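Local coordinates for protein inositol 2-dehydrogenase (Sinorhizobium meliloti, PDB 4HKT) that catalyses the NAD-dependent oxidation of myo-inositol to 2-keto-myo-inositol (scyllo-inosose), the first step in converting myo-inositol to acetyl-CoA, at residues Pro127-Val132 against Met277-Glu282; Val191-Ala196 against Arg320-Lys325; Ala195-Asp200 against Asp208-Ser213; Ala251-Pro256 against Pro270-Phe275. All coordinates share one frame; numbering follows the deposited sequence.

Contact 1: residues Pro127-Val132 against Met277-Glu282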
loop_
_atom_site.group_PDB
_atom_site.type_symbol
_atom_site.label_atom_id
_atom_site.label_comp_id
_atom_site.label_asym_id
_atom_site.label_seq_id
_atom_site.Cartn_x
_atom_site.Cartn_y
_atom_site.Cartn_z
ATOM N N PRO B 127 -9.602 12.282 -12.272
ATOM C CA PRO B 127 -9.831 12.751 -10.890
ATOM C C PRO B 127 -8.586 12.684 -10.008
ATOM O O PRO B 127 -8.384 13.561 -9.180
ATOM C CB PRO B 127 -10.916 11.813 -10.351
ATOM C CG PRO B 127 -11.494 11.135 -11.530
ATOM C CD PRO B 127 -10.422 11.108 -12.597
ATOM N N HIS B 128 -7.726 11.696 -10.237
ATOM C CA HIS B 128 -6.503 11.540 -9.440
ATOM C C HIS B 128 -5.467 12.582 -9.776
ATOM O O HIS B 128 -4.911 13.246 -8.890
ATOM C CB HIS B 128 -5.960 10.111 -9.609
ATOM C CG HIS B 128 -7.055 9.104 -9.644
ATOM N ND1 HIS B 128 -7.715 8.708 -8.504
ATOM C CD2 HIS B 128 -7.697 8.513 -10.676
ATOM C CE1 HIS B 128 -8.672 7.857 -8.825
ATOM N NE2 HIS B 128 -8.706 7.750 -10.142
ATOM N N PHE B 129 -5.222 12.783 -11.070
ATOM C CA PHE B 129 -4.292 13.823 -11.457
ATOM C C PHE B 129 -4.777 15.229 -11.112
ATOM O O PHE B 129 -3.967 16.093 -10.737
ATOM C CB PHE B 129 -3.933 13.720 -12.930
ATOM C CG PHE B 129 -3.314 12.410 -13.338
ATOM C CD1 PHE B 129 -2.601 11.617 -12.447
ATOM C CD2 PHE B 129 -3.435 11.977 -14.642
ATOM C CE1 PHE B 129 -2.055 10.422 -12.846
ATOM C CE2 PHE B 129 -2.847 10.799 -15.064
ATOM C CZ PHE B 129 -2.142 10.027 -14.162
HETATM N N MSE B 130 -6.090 15.457 -11.192
HETATM C CA MSE B 130 -6.667 16.782 -10.846
HETATM C C MSE B 130 -6.446 17.078 -9.393
HETATM O O MSE B 130 -6.117 18.214 -9.015
HETATM C CB MSE B 130 -8.175 16.859 -11.131
HETATM C CG MSE B 130 -8.478 17.175 -12.572
HETATM SE SE MSE B 130 -10.443 17.247 -12.881
HETATM C CE MSE B 130 -10.859 18.841 -11.788
ATOM N N ALA B 131 -6.622 16.066 -8.561
ATOM C CA ALA B 131 -6.421 16.204 -7.122
ATOM C C ALA B 131 -4.938 16.453 -6.773
ATOM O O ALA B 131 -4.623 17.145 -5.801
ATOM C CB ALA B 131 -6.959 14.977 -6.388
ATOM N N VAL B 132 -4.016 15.932 -7.589
ATOM C CA VAL B 132 -2.605 16.271 -7.399
ATOM C C VAL B 132 -2.439 17.756 -7.629
ATOM O O VAL B 132 -1.883 18.468 -6.796
ATOM C CB VAL B 132 -1.688 15.443 -8.315
ATOM C CG1 VAL B 132 -0.268 16.005 -8.276
ATOM C CG2 VAL B 132 -1.696 13.972 -7.954
HETATM N N MSE B 277 -8.843 3.266 -22.731
HETATM C CA MSE B 277 -10.277 3.016 -22.827
HETATM C C MSE B 277 -10.882 2.901 -21.460
HETATM O O MSE B 277 -11.900 3.528 -21.191
HETATM C CB MSE B 277 -10.626 1.752 -23.630
HETATM C CG MSE B 277 -10.275 1.844 -25.127
HETATM SE SE MSE B 277 -8.352 1.556 -25.514
HETATM C CE MSE B 277 -8.233 -0.361 -25.006
ATOM N N THR B 278 -10.300 2.094 -20.585
ATOM C CA THR B 278 -10.870 1.976 -19.251
ATOM C C THR B 278 -10.150 2.800 -18.212
ATOM O O THR B 278 -10.763 3.167 -17.234
ATOM C CB THR B 278 -11.016 0.540 -18.732
ATOM O OG1 THR B 278 -9.776 -0.141 -18.826
ATOM C CG2 THR B 278 -12.117 -0.222 -19.490
ATOM N N ARG B 279 -8.866 3.100 -18.392
ATOM C CA ARG B 279 -8.154 3.892 -17.374
ATOM C C ARG B 279 -8.779 5.281 -17.236
ATOM O O ARG B 279 -8.901 5.817 -16.111
ATOM C CB ARG B 279 -6.617 4.023 -17.668
ATOM C CG ARG B 279 -5.915 5.144 -16.871
ATOM C CD ARG B 279 -5.726 4.806 -15.397
ATOM N NE ARG B 279 -5.069 5.835 -14.579
ATOM C CZ ARG B 279 -5.649 6.949 -14.123
ATOM N NH1 ARG B 279 -6.923 7.205 -14.393
ATOM N NH2 ARG B 279 -4.971 7.811 -13.380
ATOM N N TYR B 280 -9.186 5.869 -18.352
ATOM C CA TYR B 280 -9.598 7.272 -18.334
ATOM C C TYR B 280 -11.101 7.576 -18.520
ATOM O O TYR B 280 -11.477 8.715 -18.816
ATOM C CB TYR B 280 -8.736 8.051 -19.335
ATOM C CG TYR B 280 -7.286 8.212 -18.840
ATOM C CD1 TYR B 280 -7.009 8.883 -17.661
ATOM C CD2 TYR B 280 -6.207 7.716 -19.586
ATOM C CE1 TYR B 280 -5.704 9.026 -17.195
ATOM C CE2 TYR B 280 -4.893 7.870 -19.152
ATOM C CZ TYR B 280 -4.647 8.516 -17.956
ATOM O OH TYR B 280 -3.362 8.658 -17.505
ATOM N N THR B 281 -11.958 6.598 -18.253
ATOM C CA THR B 281 -13.407 6.804 -18.409
ATOM C C THR B 281 -13.941 8.035 -17.639
ATOM O O THR B 281 -14.654 8.860 -18.230
ATOM C CB THR B 281 -14.225 5.567 -18.046
ATOM O OG1 THR B 281 -14.199 5.402 -16.640
ATOM C CG2 THR B 281 -13.668 4.331 -18.701
ATOM N N GLU B 282 -13.560 8.205 -16.376
ATOM C CA GLU B 282 -13.983 9.390 -15.649
ATOM C C GLU B 282 -13.392 10.650 -16.278
ATOM O O GLU B 282 -14.045 11.709 -16.344
ATOM C CB GLU B 282 -13.616 9.314 -14.160
ATOM C CG GLU B 282 -14.422 8.303 -13.363
ATOM C CD GLU B 282 -13.774 8.007 -12.038
ATOM O OE1 GLU B 282 -14.152 8.646 -11.035
ATOM O OE2 GLU B 282 -12.851 7.171 -12.018
HETATM O O HOH W 1 -10.305 6.296 -11.654
#
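His128 and Phe129, on the first turn of helix 127-137, meet Arg279 and Tyr280 in a buried, mainly van der Waals contact at the joint between helices 276-279 and 281-297. In this Gfo/Idh/MocA protein, helix 127-137 lies against the sheet of the C-terminal domain, where Phe129 also packs on Ile240 and Ala251. Tyr280 stands at the break, as the residue that leaves the first helix and the N-cap position of the second. One face of its ring rests on CG of Arg279. A bend in the arginine chain (chi2 73°) carries the guanidinium to His128 and Phe129: Arg279 NH2 sits over a face of the Phe129 ring, 3.7 Å from CZ, with the two planes inclined by 49°. Arg279 NH2 is also 3.9 Å from CD2 of His128. A long, flat-ended cation suits this place because Arg279 NH1 also forms a salt bridge with Asp126, just before the helix. Tyr280 OH lies near the plane of the Phe129 ring, 3.3 Å from CE2, while its hydrogen bond goes to Gln238. Pro127 suits a first helical turn, whose N-H groups have no helical acceptor, and Pro127 CG packs 3.8 Å from Glu282 CB. His128 ND1 bonds to Ser258 of the second subunit; its NE2 holds, in the ring plane at 2.6 Å, a water that donates to Glu282 OE2 at 2.7 Å.

Contact 2: residues Val191-Ala196 against Arg320-Lys325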
loop_
_atom_site.group_PDB
_atom_site.type_symbol
_atom_site.label_atom_id
_atom_site.label_comp_id
_atom_site.label_asym_id
_atom_site.label_seq_id
_atom_site.Cartn_x
_atom_site.Cartn_y
_atom_site.Cartn_z
ATOM N N VAL B 191 14.884 21.475 -23.025
ATOM C CA VAL B 191 14.593 20.046 -23.131
ATOM C C VAL B 191 15.868 19.264 -23.406
ATOM O O VAL B 191 16.627 19.629 -24.281
ATOM C CB VAL B 191 13.622 19.790 -24.267
ATOM C CG1 VAL B 191 13.315 18.300 -24.373
ATOM C CG2 VAL B 191 12.350 20.558 -24.015
ATOM N N THR B 192 16.106 18.214 -22.648
ATOM C CA THR B 192 17.170 17.305 -23.001
ATOM C C THR B 192 16.629 15.883 -22.911
ATOM O O THR B 192 15.817 15.548 -22.016
ATOM C CB THR B 192 18.456 17.579 -22.172
ATOM O OG1 THR B 192 19.585 16.943 -22.812
ATOM C CG2 THR B 192 18.294 17.108 -20.777
ATOM N N ALA B 193 17.019 15.062 -23.874
ATOM C CA ALA B 193 16.375 13.762 -24.046
ATOM C C ALA B 193 17.318 12.698 -24.549
ATOM O O ALA B 193 18.330 12.990 -25.188
ATOM C CB ALA B 193 15.244 13.875 -25.038
ATOM N N THR B 194 16.988 11.465 -24.209
ATOM C CA THR B 194 17.699 10.315 -24.748
ATOM C C THR B 194 16.663 9.349 -25.279
ATOM O O THR B 194 15.510 9.366 -24.854
ATOM C CB THR B 194 18.530 9.610 -23.682
ATOM O OG1 THR B 194 17.683 9.251 -22.597
ATOM C CG2 THR B 194 19.675 10.521 -23.180
ATOM N N ALA B 195 17.097 8.456 -26.156
ATOM C CA ALA B 195 16.177 7.499 -26.784
ATOM C C ALA B 195 16.910 6.247 -27.256
ATOM O O ALA B 195 18.119 6.261 -27.486
ATOM C CB ALA B 195 15.483 8.142 -27.974
ATOM N N ALA B 196 16.156 5.173 -27.386
ATOM C CA ALA B 196 16.668 3.939 -27.929
ATOM C C ALA B 196 15.482 3.063 -28.437
ATOM O O ALA B 196 14.294 3.338 -28.181
ATOM C CB ALA B 196 17.432 3.173 -26.865
ATOM N N ARG B 320 15.148 16.947 -31.574
ATOM C CA ARG B 320 16.432 17.632 -31.840
ATOM C C ARG B 320 17.461 17.321 -30.789
ATOM O O ARG B 320 18.619 17.073 -31.118
ATOM C CB ARG B 320 16.266 19.155 -31.926
ATOM C CG ARG B 320 15.577 19.694 -33.178
ATOM C CD ARG B 320 15.669 21.223 -33.244
ATOM N NE ARG B 320 17.061 21.698 -33.144
ATOM C CZ ARG B 320 17.452 22.923 -32.790
ATOM N NH1 ARG B 320 16.589 23.873 -32.431
ATOM N NH2 ARG B 320 18.745 23.193 -32.752
ATOM N N SER B 321 17.048 17.282 -29.529
ATOM C CA SER B 321 17.965 17.010 -28.449
ATOM C C SER B 321 18.614 15.610 -28.606
ATOM O O SER B 321 19.839 15.463 -28.438
ATOM C CB SER B 321 17.259 17.047 -27.106
ATOM O OG SER B 321 18.190 16.712 -26.092
ATOM N N VAL B 322 17.798 14.604 -28.945
ATOM C CA VAL B 322 18.326 13.286 -29.136
ATOM C C VAL B 322 19.299 13.301 -30.315
ATOM O O VAL B 322 20.390 12.760 -30.205
ATOM C CB VAL B 322 17.259 12.239 -29.401
ATOM C CG1 VAL B 322 17.931 10.924 -29.779
ATOM C CG2 VAL B 322 16.372 12.009 -28.182
ATOM N N ALA B 323 18.909 13.928 -31.422
ATOM C CA ALA B 323 19.758 13.933 -32.622
ATOM C C ALA B 323 21.051 14.710 -32.448
ATOM O O ALA B 323 22.065 14.278 -32.943
ATOM C CB ALA B 323 18.996 14.462 -33.803
ATOM N N GLU B 324 21.010 15.835 -31.730
ATOM C CA GLU B 324 22.152 16.732 -31.595
ATOM C C GLU B 324 22.950 16.488 -30.319
ATOM O O GLU B 324 23.978 17.081 -30.131
ATOM C CB GLU B 324 21.670 18.188 -31.629
ATOM C CG GLU B 324 21.115 18.575 -32.984
ATOM C CD GLU B 324 20.475 19.953 -33.053
ATOM O OE1 GLU B 324 20.851 20.861 -32.285
ATOM O OE2 GLU B 324 19.577 20.121 -33.904
ATOM N N LYS B 325 22.466 15.602 -29.463
ATOM C CA LYS B 325 23.106 15.257 -28.202
ATOM C C LYS B 325 23.319 16.465 -27.271
ATOM O O LYS B 325 24.317 16.543 -26.557
ATOM C CB LYS B 325 24.440 14.534 -28.481
ATOM C CG LYS B 325 24.261 13.240 -29.250
ATOM C CD LYS B 325 25.559 12.454 -29.234
ATOM C CE LYS B 325 25.399 11.121 -29.923
ATOM N NZ LYS B 325 25.563 11.301 -31.381
HETATM O O HOH W 2 20.582 14.398 -25.847
#
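The strand bearing Ala193 and the last turn of the helix bearing Ser321 and Val322 approach to 6.6 Å between their short axes, their N-to-C directions 67° apart (signed crossing angle -67°). Small strand residues permit this closeness: the methyl groups of Ala193 and Ala195 emerge on the same side, and Val322 CG2 reaches both, 3.8 Å from CB of Ala193 and 4.0 Å from CB of Ala195. Serine is equally apt beside the strand. Ser321 OG, placed opposite its own backbone N by chi1 of 177°, accepts from Ala193 N at 3.0 Å in a somewhat bent bond. The same hydroxyl also pairs with the carbonyl of Arg326, just beyond the helix. Strand 188-196 belongs to the mixed sheet of the C-terminal domain, between strand 211-218 and the short strand 328-329. The latter bonds to it at Val191; at Ala193 the side chain of Ser321 serves the backbone instead. On the other side of the strand Thr194 OG1 bonds to Gln223 of the third subunit, and Thr192 packs on Thr192 of the third subunit. The helix ends at Glu324, which is salt-bridged to Arg320 one turn back; Lys325, with positive phi, is the first residue to leave it. A water completes the junction between strand and helix, donating to Ala193 O at 2.7 Å and to Ser321 O at 2.9 Å, so both polar backbone groups of Ala193 are engaged here.

Contact 3: residues Ala195-Asp200 against Asp208-Ser213; sequences AAVLID and DYDSVS
Ala196 faces both Asp210 and Ser211 in a classic beta bulge, at the point where antiparallel strands 188-196 and 211-218 of the C-terminal sheet part company. The backbone bonds define it: Ala196 O accepts from Asp210 N at 2.9 Å and from Ser211 N at 3.2 Å, while Ala196 N gives to Ser211 O at 3.0 Å. One residue along, Ala195 and Val212 form a non-hydrogen-bonded pair.

Apolar contacts gather on the face that carries Ala195 and Val212. Ala195 CB sits over one face of the Tyr209 ring in a CH-pi contact, 3.5 Å from the centroid, and touches Val212 CG1 as well. On the opposite side of the strands, Leu198 CD1 packs against CB of Ser211.

The remaining polar bonds converge on Asp210. With CG held between its backbone N and carbonyl carbon (chi1 65°), the carboxylate is presented to the turning chain beyond Ala196, where a short acidic side chain can gather successive N-H groups and hold the turn. Each carboxylate oxygen accepts two hydrogen bonds. Asp210 OD1 receives Leu198 N at 2.9 Å in a nearly straight bond (172°), and Ser211 OG on its anti side; Asp210 OD2 receives Ile199 N at 2.8 Å and, from the same face of its plane, Asp200 N at 3.2 Å.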
loop_
_atom_site.group_PDB
_atom_site.type_symbol
_atom_site.label_atom_id
_atom_site.label_comp_id
_atom_site.label_asym_id
_atom_site.label_seq_id
_atom_site.Cartn_x
_atom_site.Cartn_y
_atom_site.Cartn_z
ATOM N N ALA B 195 17.097 8.456 -26.156
ATOM C CA ALA B 195 16.177 7.499 -26.784
ATOM C C ALA B 195 16.910 6.247 -27.256
ATOM O O ALA B 195 18.119 6.261 -27.486
ATOM C CB ALA B 195 15.483 8.142 -27.974
ATOM N N ALA B 196 16.156 5.173 -27.386
ATOM C CA ALA B 196 16.668 3.939 -27.929
ATOM C C ALA B 196 15.482 3.063 -28.437
ATOM O O ALA B 196 14.294 3.338 -28.181
ATOM C CB ALA B 196 17.432 3.173 -26.865
ATOM N N VAL B 197 15.891 1.989 -29.091
ATOM C CA VAL B 197 15.042 0.897 -29.527
ATOM C C VAL B 197 15.458 -0.309 -28.729
ATOM O O VAL B 197 16.465 -0.938 -29.026
ATOM C CB VAL B 197 15.262 0.649 -31.024
ATOM C CG1 VAL B 197 14.392 -0.500 -31.542
ATOM C CG2 VAL B 197 14.949 1.928 -31.771
ATOM N N LEU B 198 14.692 -0.607 -27.690
ATOM C CA LEU B 198 14.968 -1.702 -26.799
ATOM C C LEU B 198 13.915 -2.813 -26.936
ATOM O O LEU B 198 14.118 -3.913 -26.425
ATOM C CB LEU B 198 14.929 -1.219 -25.344
ATOM C CG LEU B 198 15.931 -0.103 -25.045
ATOM C CD1 LEU B 198 15.874 0.370 -23.627
ATOM C CD2 LEU B 198 17.329 -0.592 -25.320
ATOM N N ILE B 199 12.791 -2.508 -27.563
ATOM C CA ILE B 199 11.637 -3.392 -27.486
ATOM C C ILE B 199 11.475 -4.172 -28.782
ATOM O O ILE B 199 11.360 -5.389 -28.767
ATOM C CB ILE B 199 10.342 -2.619 -27.113
ATOM C CG1 ILE B 199 10.477 -2.111 -25.680
ATOM C CG2 ILE B 199 9.136 -3.539 -27.206
ATOM C CD1 ILE B 199 9.563 -0.958 -25.377
ATOM N N ASP B 200 11.494 -3.485 -29.903
ATOM C CA ASP B 200 11.265 -4.180 -31.179
ATOM C C ASP B 200 12.011 -3.475 -32.261
ATOM O O ASP B 200 11.786 -2.281 -32.524
ATOM C CB ASP B 200 9.753 -4.229 -31.480
ATOM C CG ASP B 200 9.428 -5.008 -32.764
ATOM O OD1 ASP B 200 10.344 -5.337 -33.524
ATOM O OD2 ASP B 200 8.242 -5.269 -33.016
ATOM N N ASP B 208 11.778 5.169 -35.663
ATOM C CA ASP B 208 11.231 5.619 -34.391
ATOM C C ASP B 208 12.048 4.994 -33.237
ATOM O O ASP B 208 12.916 4.183 -33.450
ATOM C CB ASP B 208 9.747 5.252 -34.279
ATOM C CG ASP B 208 8.986 6.111 -33.288
ATOM O OD1 ASP B 208 9.534 7.149 -32.773
ATOM O OD2 ASP B 208 7.811 5.744 -33.010
ATOM N N TYR B 209 11.735 5.411 -32.016
ATOM C CA TYR B 209 12.328 4.892 -30.842
ATOM C C TYR B 209 11.189 4.342 -30.024
ATOM O O TYR B 209 10.030 4.784 -30.179
ATOM C CB TYR B 209 13.037 6.037 -30.072
ATOM C CG TYR B 209 14.243 6.660 -30.769
ATOM C CD1 TYR B 209 15.470 5.999 -30.806
ATOM C CD2 TYR B 209 14.168 7.938 -31.336
ATOM C CE1 TYR B 209 16.582 6.556 -31.432
ATOM C CE2 TYR B 209 15.276 8.507 -31.954
ATOM C CZ TYR B 209 16.473 7.808 -31.997
ATOM O OH TYR B 209 17.565 8.409 -32.587
ATOM N N ASP B 210 11.509 3.475 -29.069
ATOM C CA ASP B 210 10.481 2.897 -28.193
ATOM C C ASP B 210 10.669 3.072 -26.691
ATOM O O ASP B 210 9.792 2.682 -25.908
ATOM C CB ASP B 210 10.260 1.418 -28.543
ATOM C CG ASP B 210 11.488 0.549 -28.263
ATOM O OD1 ASP B 210 12.239 0.797 -27.257
ATOM O OD2 ASP B 210 11.696 -0.410 -29.071
ATOM N N SER B 211 11.794 3.649 -26.286
ATOM C CA SER B 211 12.158 3.832 -24.891
ATOM C C SER B 211 12.917 5.162 -24.775
ATOM O O SER B 211 13.990 5.336 -25.387
ATOM C CB SER B 211 13.070 2.699 -24.433
ATOM O OG SER B 211 12.456 1.439 -24.648
ATOM N N VAL B 212 12.342 6.127 -24.025
ATOM C CA VAL B 212 12.867 7.490 -24.024
ATOM C C VAL B 212 12.812 8.069 -22.615
ATOM O O VAL B 212 11.941 7.714 -21.804
ATOM C CB VAL B 212 12.133 8.438 -25.010
ATOM C CG1 VAL B 212 12.209 7.929 -26.431
ATOM C CG2 VAL B 212 10.673 8.625 -24.659
ATOM N N SER B 213 13.720 8.996 -22.368
ATOM C CA SER B 213 13.860 9.680 -21.103
ATOM C C SER B 213 14.061 11.164 -21.444
ATOM O O SER B 213 14.803 11.505 -22.376
ATOM C CB SER B 213 15.075 9.188 -20.364
ATOM O OG SER B 213 15.080 7.806 -20.143
#

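Contact 4: residues Ala251-Pro256 against Pro270-Phe275. With EDO (1,2-ethanediol), chain R.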
loop_
_atom_site.group_PDB
_atom_site.type_symbol
_atom_site.label_atom_id
_atom_site.label_comp_id
_atom_site.label_asym_id
_atom_site.label_seq_id
_atom_site.Cartn_x
_atom_site.Cartn_y
_atom_site.Cartn_z
ATOM N N ALA B 251 0.172 10.571 -7.547
ATOM C CA ALA B 251 -0.989 9.764 -7.839
ATOM C C ALA B 251 -0.472 8.403 -8.231
ATOM O O ALA B 251 0.374 8.281 -9.124
ATOM C CB ALA B 251 -1.814 10.338 -8.955
ATOM N N GLU B 252 -0.975 7.401 -7.520
ATOM C CA GLU B 252 -0.662 6.000 -7.782
ATOM C C GLU B 252 -1.391 5.501 -9.035
ATOM O O GLU B 252 -2.353 6.123 -9.523
ATOM C CB GLU B 252 -1.032 5.127 -6.556
ATOM C CG GLU B 252 -2.543 4.940 -6.399
ATOM C CD GLU B 252 -2.984 4.457 -5.014
ATOM O OE1 GLU B 252 -2.491 4.983 -3.987
ATOM O OE2 GLU B 252 -3.897 3.591 -4.963
ATOM N N ASN B 253 -0.924 4.368 -9.546
ATOM C CA ASN B 253 -1.583 3.728 -10.677
ATOM C C ASN B 253 -2.991 3.258 -10.308
ATOM O O ASN B 253 -3.243 2.866 -9.180
ATOM C CB ASN B 253 -0.784 2.537 -11.132
ATOM C CG ASN B 253 0.257 2.912 -12.164
ATOM O OD1 ASN B 253 -0.004 3.699 -13.084
ATOM N ND2 ASN B 253 1.419 2.321 -12.045
ATOM N N GLN B 254 -3.853 3.234 -11.306
ATOM C CA GLN B 254 -5.187 2.675 -11.183
ATOM C C GLN B 254 -5.248 1.284 -11.809
ATOM O O GLN B 254 -4.570 0.977 -12.802
ATOM C CB GLN B 254 -6.192 3.614 -11.886
ATOM C CG GLN B 254 -6.389 4.938 -11.181
ATOM C CD GLN B 254 -7.134 4.753 -9.882
ATOM O OE1 GLN B 254 -8.148 4.052 -9.849
ATOM N NE2 GLN B 254 -6.630 5.350 -8.800
ATOM N N ARG B 255 -6.096 0.444 -11.238
ATOM C CA ARG B 255 -6.388 -0.868 -11.828
ATOM C C ARG B 255 -7.932 -1.057 -11.745
ATOM O O ARG B 255 -8.575 -0.422 -10.894
ATOM C CB ARG B 255 -5.642 -1.929 -11.036
ATOM C CG ARG B 255 -5.881 -1.833 -9.536
ATOM C CD ARG B 255 -5.286 -3.014 -8.798
ATOM N NE ARG B 255 -3.855 -3.210 -9.044
ATOM C CZ ARG B 255 -2.853 -2.486 -8.528
ATOM N NH1 ARG B 255 -3.073 -1.443 -7.725
ATOM N NH2 ARG B 255 -1.593 -2.791 -8.861
ATOM N N PRO B 256 -8.523 -1.900 -12.608
ATOM C CA PRO B 256 -10.009 -1.986 -12.670
ATOM C C PRO B 256 -10.645 -2.606 -11.408
ATOM O O PRO B 256 -11.745 -2.217 -11.011
ATOM C CB PRO B 256 -10.279 -2.871 -13.884
ATOM C CG PRO B 256 -8.957 -3.436 -14.320
ATOM C CD PRO B 256 -7.853 -2.641 -13.690
ATOM N N PRO B 270 -3.986 -7.351 -8.790
ATOM C CA PRO B 270 -4.148 -7.466 -10.250
ATOM C C PRO B 270 -3.279 -6.468 -11.025
ATOM O O PRO B 270 -2.863 -5.441 -10.477
ATOM C CB PRO B 270 -5.646 -7.173 -10.489
ATOM C CG PRO B 270 -6.288 -7.420 -9.166
ATOM C CD PRO B 270 -5.266 -6.980 -8.144
ATOM N N PRO B 271 -2.999 -6.777 -12.292
ATOM C CA PRO B 271 -2.345 -5.793 -13.139
ATOM C C PRO B 271 -3.205 -4.565 -13.342
ATOM O O PRO B 271 -4.353 -4.477 -12.857
ATOM C CB PRO B 271 -2.122 -6.567 -14.465
ATOM C CG PRO B 271 -3.209 -7.602 -14.466
ATOM C CD PRO B 271 -3.265 -8.035 -13.021
ATOM N N LEU B 272 -2.652 -3.600 -14.055
ATOM C CA LEU B 272 -3.318 -2.331 -14.289
ATOM C C LEU B 272 -4.360 -2.448 -15.415
ATOM O O LEU B 272 -4.561 -3.538 -16.007
ATOM C CB LEU B 272 -2.256 -1.309 -14.695
ATOM C CG LEU B 272 -1.066 -1.265 -13.714
ATOM C CD1 LEU B 272 -0.008 -0.260 -14.166
ATOM C CD2 LEU B 272 -1.544 -0.958 -12.309
ATOM N N HIS B 273 -4.978 -1.316 -15.735
ATOM C CA HIS B 273 -5.846 -1.220 -16.883
ATOM C C HIS B 273 -5.082 -1.562 -18.154
ATOM O O HIS B 273 -3.872 -1.242 -18.285
ATOM C CB HIS B 273 -6.398 0.203 -17.020
ATOM C CG HIS B 273 -7.401 0.594 -15.972
ATOM N ND1 HIS B 273 -8.758 0.346 -16.103
ATOM C CD2 HIS B 273 -7.256 1.270 -14.810
ATOM C CE1 HIS B 273 -9.395 0.851 -15.063
ATOM N NE2 HIS B 273 -8.506 1.416 -14.265
ATOM N N ASP B 274 -5.757 -2.199 -19.109
ATOM C CA ASP B 274 -5.122 -2.487 -20.384
ATOM C C ASP B 274 -4.658 -1.201 -21.015
ATOM O O ASP B 274 -3.460 -1.052 -21.256
ATOM C CB ASP B 274 -6.044 -3.227 -21.357
ATOM C CG ASP B 274 -6.356 -4.641 -20.896
ATOM O OD1 ASP B 274 -5.526 -5.229 -20.178
ATOM O OD2 ASP B 274 -7.439 -5.138 -21.230
ATOM N N PHE B 275 -5.585 -0.270 -21.273
ATOM C CA PHE B 275 -5.204 0.972 -21.993
ATOM C C PHE B 275 -6.120 2.156 -21.623
ATOM O O PHE B 275 -6.780 2.133 -20.581
ATOM C CB PHE B 275 -5.140 0.704 -23.513
ATOM C CG PHE B 275 -4.107 1.536 -24.282
ATOM C CD1 PHE B 275 -3.174 2.379 -23.645
ATOM C CD2 PHE B 275 -4.077 1.464 -25.672
ATOM C CE1 PHE B 275 -2.255 3.129 -24.393
ATOM C CE2 PHE B 275 -3.157 2.196 -26.415
ATOM C CZ PHE B 275 -2.248 3.030 -25.778
HETATM C C1 EDO R . 1.740 1.354 -8.793
HETATM O O1 EDO R . 2.141 0.841 -10.001
HETATM C C2 EDO R . 2.089 2.809 -8.877
HETATM O O2 EDO R . 1.298 3.494 -7.961
HETATM O O HOH W 3 -3.911 1.718 -15.481
HETATM O O HOH W 4 -9.569 2.311 -11.773
#
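Arg255 NE donates to the carbonyl oxygen of Pro270 at 2.8 Å, a nearly straight bond (167°) that lies in the guanidinium plane; NH2 adds a weak one to the same oxygen. A bend at chi3 (56°) folds the arginine back to this carbonyl and leaves Leu272 CD2 over a face of the guanidinium. Tyr267 of the fourth subunit makes a cation-pi contact with the same group, so the arginine serves both a backbone acceptor and a neighbouring aromatic ring. The two segments are the loops entering and leaving the beta hairpin of strands 259-263 and 266-269, and they meet at its base. Two waters supply further links there. One donates to Gln254 O at 2.9 Å and accepts from His273 N at 3.2 Å. The other donates to Gln254 OE1 and to Arg255 O, both at 3.0 Å, and lies 2.9 Å from His273 NE2, in the ring plane. The second ring nitrogen, ND1, is hydrogen-bonded to Thr278 OG1, so both ring nitrogens of His273 have a polar partner while its flat face receives Pro256, whose CD stands 3.9 Å above the centroid in a CH-pi contact. Proline at 256 brings no N-H that would need an acceptor above that ring. Asn253 uses its amide fully: OD1 accepts from Gln238 N, and ND2 bonds both to Asp237 OD1 and, at 2.6 Å, to O1 of a 1,2-ethanediol probably taken from the crystallisation liquor. The diol's other oxygen, O2, takes the backbone N-H of Asn253.

How the contacts relate
The contacts form two pairs within the chain. Contacts 1 and 4 have centres about 11 Å apart and touch: the Thr278-His273 bond, 2.9 Å from OG1 to ND1, links them, and Gln254 packs on both His128 and Arg279. Both also reach the second subunit. Contacts 2 and 3, with centres about 12 Å apart, share Ala195 and Ala196, are joined by Thr194 N to Ser213 O at 2.9 Å, and face the third subunit. Between the pairs, nearest atoms stay about 12 Å apart for contacts 3 and 4 and about 20 Å for 1 and 2. None includes a strand of the NAD-binding Rossmann sheet, or the sodium site at Ser23, Asn25 and Ala28.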